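Local coordinates for hypothetical protein Atu1826 (PDB 2I3D) that is of uncharacterised function but probably works as a serine hydrolase of the alpha/beta-hydrolase fold, related to the S15 family of X-Pro dipeptidyl-peptidases, at residues 52-57 against 84-89; 128-133 against 210-215. All blocks are in the same frame, centred on the assembly; numbering follows the deposited sequence. Where two conformers were deposited one is given.

Contact 1 (52-57 against 84-89); sequences ILHPHP and RFNFRS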
loop_
_atom_site.group_PDB
_atom_site.type_symbol
_atom_site.label_atom_id
_atom_site.label_comp_id
_atom_site.label_asym_id
_atom_site.label_seq_id
_atom_site.Cartn_x
_atom_site.Cartn_y
_atom_site.Cartn_z
ATOM N N ILE B 52 -5.882 6.375 -13.247
ATOM C CA ILE B 52 -4.957 6.332 -12.098
ATOM C C ILE B 52 -3.981 5.165 -12.281
ATOM O O ILE B 52 -4.451 4.007 -12.490
ATOM C CB ILE B 52 -5.726 6.142 -10.744
ATOM C CG1 ILE B 52 -7.039 6.937 -10.730
ATOM C CG2 ILE B 52 -4.784 6.470 -9.556
ATOM C CD1 ILE B 52 -6.884 8.455 -10.798
ATOM N N LEU B 53 -2.665 5.447 -12.186
ATOM C CA LEU B 53 -1.611 4.488 -12.536
ATOM C C LEU B 53 -0.739 4.149 -11.334
ATOM O O LEU B 53 -0.334 5.039 -10.593
ATOM C CB LEU B 53 -0.752 5.043 -13.702
ATOM C CG LEU B 53 -1.593 5.359 -14.951
ATOM C CD1 LEU B 53 -0.779 6.111 -16.026
ATOM C CD2 LEU B 53 -2.247 4.068 -15.489
ATOM N N HIS B 54 -0.467 2.855 -11.131
ATOM C CA HIS B 54 0.181 2.397 -9.887
ATOM C C HIS B 54 1.719 2.222 -9.979
ATOM O O HIS B 54 2.302 2.295 -11.086
ATOM C CB HIS B 54 -0.531 1.112 -9.389
ATOM C CG HIS B 54 -0.269 -0.101 -10.233
ATOM N ND1 HIS B 54 0.940 -0.763 -10.248
ATOM C CD2 HIS B 54 -1.103 -0.820 -11.032
ATOM C CE1 HIS B 54 0.849 -1.829 -11.034
ATOM N NE2 HIS B 54 -0.381 -1.895 -11.509
ATOM N N PRO B 55 2.405 2.025 -8.831
ATOM C CA PRO B 55 3.845 1.787 -8.830
ATOM C C PRO B 55 4.329 0.485 -9.443
ATOM O O PRO B 55 3.531 -0.431 -9.750
ATOM C CB PRO B 55 4.230 1.789 -7.329
ATOM C CG PRO B 55 3.145 2.630 -6.684
ATOM C CD PRO B 55 1.877 2.240 -7.462
ATOM N N HIS B 56 5.652 0.398 -9.562
ATOM C CA HIS B 56 6.288 -0.839 -10.033
ATOM C C HIS B 56 6.044 -1.966 -9.008
ATOM O O HIS B 56 5.977 -1.711 -7.798
ATOM C CB HIS B 56 7.781 -0.583 -10.153
ATOM C CG HIS B 56 8.520 -1.623 -10.916
ATOM N ND1 HIS B 56 8.872 -2.839 -10.367
ATOM C CD2 HIS B 56 9.043 -1.595 -12.165
ATOM C CE1 HIS B 56 9.561 -3.529 -11.266
ATOM N NE2 HIS B 56 9.670 -2.797 -12.366
ATOM N N PRO B 57 5.918 -3.217 -9.480
ATOM C CA PRO B 57 5.781 -4.312 -8.482
ATOM C C PRO B 57 6.938 -4.462 -7.482
ATOM O O PRO B 57 6.734 -5.042 -6.383
ATOM C CB PRO B 57 5.624 -5.572 -9.338
ATOM C CG PRO B 57 6.152 -5.203 -10.715
ATOM C CD PRO B 57 5.817 -3.696 -10.872
ATOM N N ARG B 84 -9.012 2.969 -12.288
ATOM C CA ARG B 84 -7.680 2.486 -11.956
ATOM C C ARG B 84 -7.594 1.054 -12.466
ATOM O O ARG B 84 -8.603 0.356 -12.590
ATOM C CB ARG B 84 -7.373 2.542 -10.454
ATOM C CG ARG B 84 -8.384 1.748 -9.558
ATOM C CD ARG B 84 -8.093 2.036 -8.067
ATOM N NE ARG B 84 -8.611 0.989 -7.184
ATOM C CZ ARG B 84 -9.881 0.902 -6.774
ATOM N NH1 ARG B 84 -10.798 1.786 -7.165
ATOM N NH2 ARG B 84 -10.228 -0.085 -5.964
ATOM N N PHE B 85 -6.394 0.607 -12.781
ATOM C CA PHE B 85 -6.246 -0.779 -13.264
ATOM C C PHE B 85 -4.850 -1.327 -12.985
ATOM O O PHE B 85 -3.915 -0.576 -12.734
ATOM C CB PHE B 85 -6.531 -0.832 -14.782
ATOM C CG PHE B 85 -5.438 -0.226 -15.634
ATOM C CD1 PHE B 85 -4.437 -1.042 -16.177
ATOM C CD2 PHE B 85 -5.387 1.163 -15.859
ATOM C CE1 PHE B 85 -3.392 -0.492 -16.928
ATOM C CE2 PHE B 85 -4.322 1.718 -16.613
ATOM C CZ PHE B 85 -3.346 0.883 -17.144
ATOM N N ASN B 86 -4.726 -2.657 -13.051
ATOM C CA ASN B 86 -3.463 -3.326 -12.843
ATOM C C ASN B 86 -2.723 -3.427 -14.151
ATOM O O ASN B 86 -3.295 -3.881 -15.153
ATOM C CB ASN B 86 -3.690 -4.713 -12.255
ATOM C CG ASN B 86 -3.860 -4.680 -10.753
ATOM O OD1 ASN B 86 -3.383 -3.746 -10.071
ATOM N ND2 ASN B 86 -4.507 -5.719 -10.206
ATOM N N PHE B 87 -1.461 -3.012 -14.148
ATOM C CA PHE B 87 -0.611 -3.210 -15.348
ATOM C C PHE B 87 -0.491 -4.699 -15.671
ATOM O O PHE B 87 -0.695 -5.555 -14.788
ATOM C CB PHE B 87 0.793 -2.626 -15.174
ATOM C CG PHE B 87 0.835 -1.117 -15.259
ATOM C CD1 PHE B 87 0.345 -0.427 -16.389
ATOM C CD2 PHE B 87 1.418 -0.384 -14.210
ATOM C CE1 PHE B 87 0.400 0.997 -16.432
ATOM C CE2 PHE B 87 1.510 1.027 -14.249
ATOM C CZ PHE B 87 0.982 1.725 -15.354
ATOM N N ARG B 88 -0.150 -5.015 -16.926
ATOM C CA ARG B 88 0.178 -6.423 -17.300
ATOM C C ARG B 88 1.038 -7.094 -16.238
ATOM O O ARG B 88 2.013 -6.482 -15.728
ATOM C CB ARG B 88 0.922 -6.482 -18.647
ATOM C CG ARG B 88 2.275 -5.764 -18.663
ATOM C CD ARG B 88 2.843 -5.663 -20.106
ATOM N NE ARG B 88 1.932 -4.967 -21.003
ATOM C CZ ARG B 88 2.004 -5.037 -22.336
ATOM N NH1 ARG B 88 2.983 -5.754 -22.888
ATOM N NH2 ARG B 88 1.126 -4.388 -23.101
ATOM N N SER B 89 0.663 -8.350 -15.926
ATOM C CA SER B 89 1.347 -9.264 -14.966
ATOM C C SER B 89 0.890 -9.061 -13.526
ATOM O O SER B 89 1.145 -9.927 -12.698
ATOM C CB SER B 89 2.865 -9.177 -15.015
ATOM O OG SER B 89 3.360 -8.138 -14.155
HETATM O O HOH W 1 -3.977 1.745 -10.964
HETATM O O HOH W 2 -1.742 1.230 -13.391
#
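His54 lays one face of its imidazole over the edge of the Phe87 ring, a T-shaped pair with centroids 4.8 Å apart and planes at 55°. Phe87 CD2 comes closest, 3.5 Å from His54 CE1, off-centre over the imidazole. The two side chains run antiparallel to one another. CG of His54 sits between its own backbone N and carbonyl carbon (chi1 71°), a torsion that swings the ring over toward 84-89. There its NE2 accepts a nearly straight hydrogen bond from Phe87 N (3.1 Å, 172° at the hydrogen), with the donor tilted out of the ring plane. The second nitrogen, ND1, donates to Pro55 O (2.7 Å), close to the imidazole plane and on a carbonyl lone pair. Bonded through both nitrogens, the ring is fixed in rotation, a pattern consistent with a neutral imidazole carrying its proton on ND1. Leu53 and Phe85 run alongside each other; in one of the two conformers of Leu53, CD2 lies 3.3 Å from Phe85 CE2 and also reaches Phe87 CZ. Helix 101-117 backs both phenylalanines. As the strands splay, two waters fill in for direct backbone bonds: water 1 donates to Ile52 O and Phe85 O, while water 2 accepts from His54 N and donates to Phe85 O at 2.9 Å. Asn86 turns its amide to other partners, OD1 taking the N-H of Met63 and ND2 reaching Glu36. The arrangement sits where the parallel strands of the beta-alpha-beta unit 49-53, 66-77, 81-85 diverge at their C-terminal ends, the edge from which alpha/beta hydrolases build their active-site loops.

Contact 2 (128-133 against 210-215); sequences GYSFGA and ANHFFN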
loop_
_atom_site.group_PDB
_atom_site.type_symbol
_atom_site.label_atom_id
_atom_site.label_comp_id
_atom_site.label_asym_id
_atom_site.label_seq_id
_atom_site.Cartn_x
_atom_site.Cartn_y
_atom_site.Cartn_z
ATOM N N GLY B 128 -0.564 9.515 -11.463
ATOM C CA GLY B 128 0.307 8.340 -11.353
ATOM C C GLY B 128 1.212 8.424 -10.132
ATOM O O GLY B 128 1.621 9.510 -9.754
ATOM N N TYR B 129 1.540 7.279 -9.537
ATOM C CA TYR B 129 2.402 7.246 -8.352
ATOM C C TYR B 129 3.645 6.424 -8.659
ATOM O O TYR B 129 3.554 5.272 -9.105
ATOM C CB TYR B 129 1.549 6.657 -7.197
ATOM C CG TYR B 129 2.320 6.341 -5.949
ATOM C CD1 TYR B 129 3.437 7.093 -5.571
ATOM C CD2 TYR B 129 1.916 5.275 -5.132
ATOM C CE1 TYR B 129 4.187 6.746 -4.379
ATOM C CE2 TYR B 129 2.639 4.928 -3.985
ATOM C CZ TYR B 129 3.750 5.651 -3.625
ATOM O OH TYR B 129 4.368 5.261 -2.461
ATOM N N SER B 130 4.817 7.034 -8.466
ATOM C CA SER B 130 6.084 6.397 -8.667
ATOM C C SER B 130 6.262 6.002 -10.152
ATOM O O SER B 130 6.139 6.870 -11.028
ATOM C CB SER B 130 6.254 5.225 -7.687
ATOM O OG SER B 130 7.615 4.822 -7.572
ATOM N N PHE B 131 6.529 4.716 -10.445
ATOM C CA PHE B 131 6.589 4.275 -11.855
ATOM C C PHE B 131 5.315 4.726 -12.626
ATOM O O PHE B 131 5.382 5.123 -13.794
ATOM C CB PHE B 131 6.753 2.760 -11.871
ATOM C CG PHE B 131 6.619 2.110 -13.243
ATOM C CD1 PHE B 131 7.736 1.887 -14.024
ATOM C CD2 PHE B 131 5.399 1.585 -13.646
ATOM C CE1 PHE B 131 7.605 1.213 -15.240
ATOM C CE2 PHE B 131 5.256 0.907 -14.857
ATOM C CZ PHE B 131 6.350 0.738 -15.648
ATOM N N GLY B 132 4.150 4.660 -11.966
ATOM C CA GLY B 132 2.908 5.125 -12.559
ATOM C C GLY B 132 2.951 6.590 -13.012
ATOM O O GLY B 132 2.281 6.928 -13.982
ATOM N N ALA B 133 3.729 7.448 -12.317
ATOM C CA ALA B 133 3.809 8.865 -12.716
ATOM C C ALA B 133 4.608 8.948 -14.023
ATOM O O ALA B 133 4.369 9.840 -14.860
ATOM C CB ALA B 133 4.501 9.683 -11.634
ATOM N N ALA B 210 8.203 13.107 4.431
ATOM C CA ALA B 210 7.638 11.991 3.637
ATOM C C ALA B 210 8.748 11.209 2.910
ATOM O O ALA B 210 9.637 11.805 2.307
ATOM C CB ALA B 210 6.626 12.508 2.636
ATOM N N ASN B 211 8.697 9.874 2.978
ATOM C CA ASN B 211 9.587 9.052 2.185
ATOM C C ASN B 211 8.921 8.712 0.855
ATOM O O ASN B 211 7.913 9.341 0.517
ATOM C CB ASN B 211 10.102 7.817 2.964
ATOM C CG ASN B 211 8.995 6.860 3.402
ATOM O OD1 ASN B 211 9.248 5.866 4.217
ATOM N ND2 ASN B 211 7.808 7.066 2.889
ATOM N N HIS B 212 9.481 7.746 0.092
ATOM C CA HIS B 212 8.889 7.404 -1.210
ATOM C C HIS B 212 7.475 6.855 -1.070
ATOM O O HIS B 212 6.691 6.888 -2.002
ATOM C CB HIS B 212 9.758 6.392 -1.964
ATOM C CG HIS B 212 9.446 6.305 -3.428
ATOM N ND1 HIS B 212 9.702 7.352 -4.300
ATOM C CD2 HIS B 212 8.930 5.309 -4.177
ATOM C CE1 HIS B 212 9.315 7.011 -5.519
ATOM N NE2 HIS B 212 8.869 5.764 -5.478
ATOM N N PHE B 213 7.179 6.320 0.110
ATOM C CA PHE B 213 5.892 5.663 0.413
ATOM C C PHE B 213 4.959 6.560 1.227
ATOM O O PHE B 213 3.829 6.167 1.520
ATOM C CB PHE B 213 6.204 4.371 1.125
ATOM C CG PHE B 213 7.303 3.618 0.441
ATOM C CD1 PHE B 213 7.062 3.034 -0.788
ATOM C CD2 PHE B 213 8.589 3.667 0.936
ATOM C CE1 PHE B 213 8.093 2.384 -1.494
ATOM C CE2 PHE B 213 9.643 3.038 0.254
ATOM C CZ PHE B 213 9.391 2.390 -0.971
ATOM N N PHE B 214 5.373 7.824 1.429
ATOM C CA PHE B 214 4.600 8.772 2.253
ATOM C C PHE B 214 4.172 8.100 3.562
ATOM O O PHE B 214 3.069 8.362 4.067
ATOM C CB PHE B 214 3.420 9.330 1.465
ATOM C CG PHE B 214 3.860 10.120 0.288
ATOM C CD1 PHE B 214 4.062 11.503 0.406
ATOM C CD2 PHE B 214 4.175 9.471 -0.913
ATOM C CE1 PHE B 214 4.537 12.277 -0.721
ATOM C CE2 PHE B 214 4.640 10.195 -2.003
ATOM C CZ PHE B 214 4.843 11.591 -1.914
ATOM N N ASN B 215 5.057 7.284 4.147
ATOM C CA ASN B 215 4.659 6.623 5.390
ATOM C C ASN B 215 4.390 7.675 6.474
ATOM O O ASN B 215 5.245 8.494 6.781
ATOM C CB ASN B 215 5.729 5.643 5.882
ATOM C CG ASN B 215 5.837 4.413 5.003
ATOM O OD1 ASN B 215 4.818 3.831 4.530
ATOM N ND2 ASN B 215 7.056 3.994 4.776
#
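Strand 124-129 runs out at Tyr129 and the chain turns sharply at Ser130, whose phi/psi of 64°/-124° is the strained backbone of a nucleophile elbow, before helix 131-142 begins. Facing it is a loop without regular structure, a type I beta turn from Asn211 to Phe214 closed by Phe214 N to Asn211 O. The two backbones stay apart, 8.0 Å between Ser130 CA and His212 CA, and side chains bridge the gap. Ser130 OG and His212 NE2 share a short hydrogen bond of 2.6 Å in which either may be the donor; the hydroxyl meets the imidazole at its edge, in the ring plane. Both side chains extend anti to their backbone nitrogens (chi1 -163° in each), which brings the hydroxyl to the NE2 edge of the ring. Tyr129 gives a second link, its OH donating to His212 O at 2.9 Å, which probably helps to hold the backbone that carries the histidine. On its ring, CE1 of Tyr129 packs against Phe214 CE2 at 4.2 Å. Asp179 accepts from ND1 of His212, completing what is probably a Ser-His-Asp catalytic triad whose serine stands on the GxSxG elbow. Around the pair, helix 66-77 touches Tyr129 and Phe214 through Ile67, strand 146-152 meets both through Ile152, and Phe213 packs on Asn64 of the second subunit.

Overall arrangement
Contacts 1 and 2 have centres about 13 Å apart at the same end of the central sheet, where strands 49-53 and 124-129 are neighbours. Their joint is direct: Leu53 O lies 3.1 Å from Tyr129 N, a probable hydrogen bond, and Pro55 CG meets Tyr129 CD2 at 3.3 Å. Leu53 CB also packs on Gly132 O, and His56 N lies 3.5 Å from Phe131 CB, so the 52-57 segment flanks the elbow that presents the probable nucleophile. Contact 1 thus joins neighbouring strands beside the putative active site, while contact 2 brings together its serine and histidine from segments 77 residues apart in the chain.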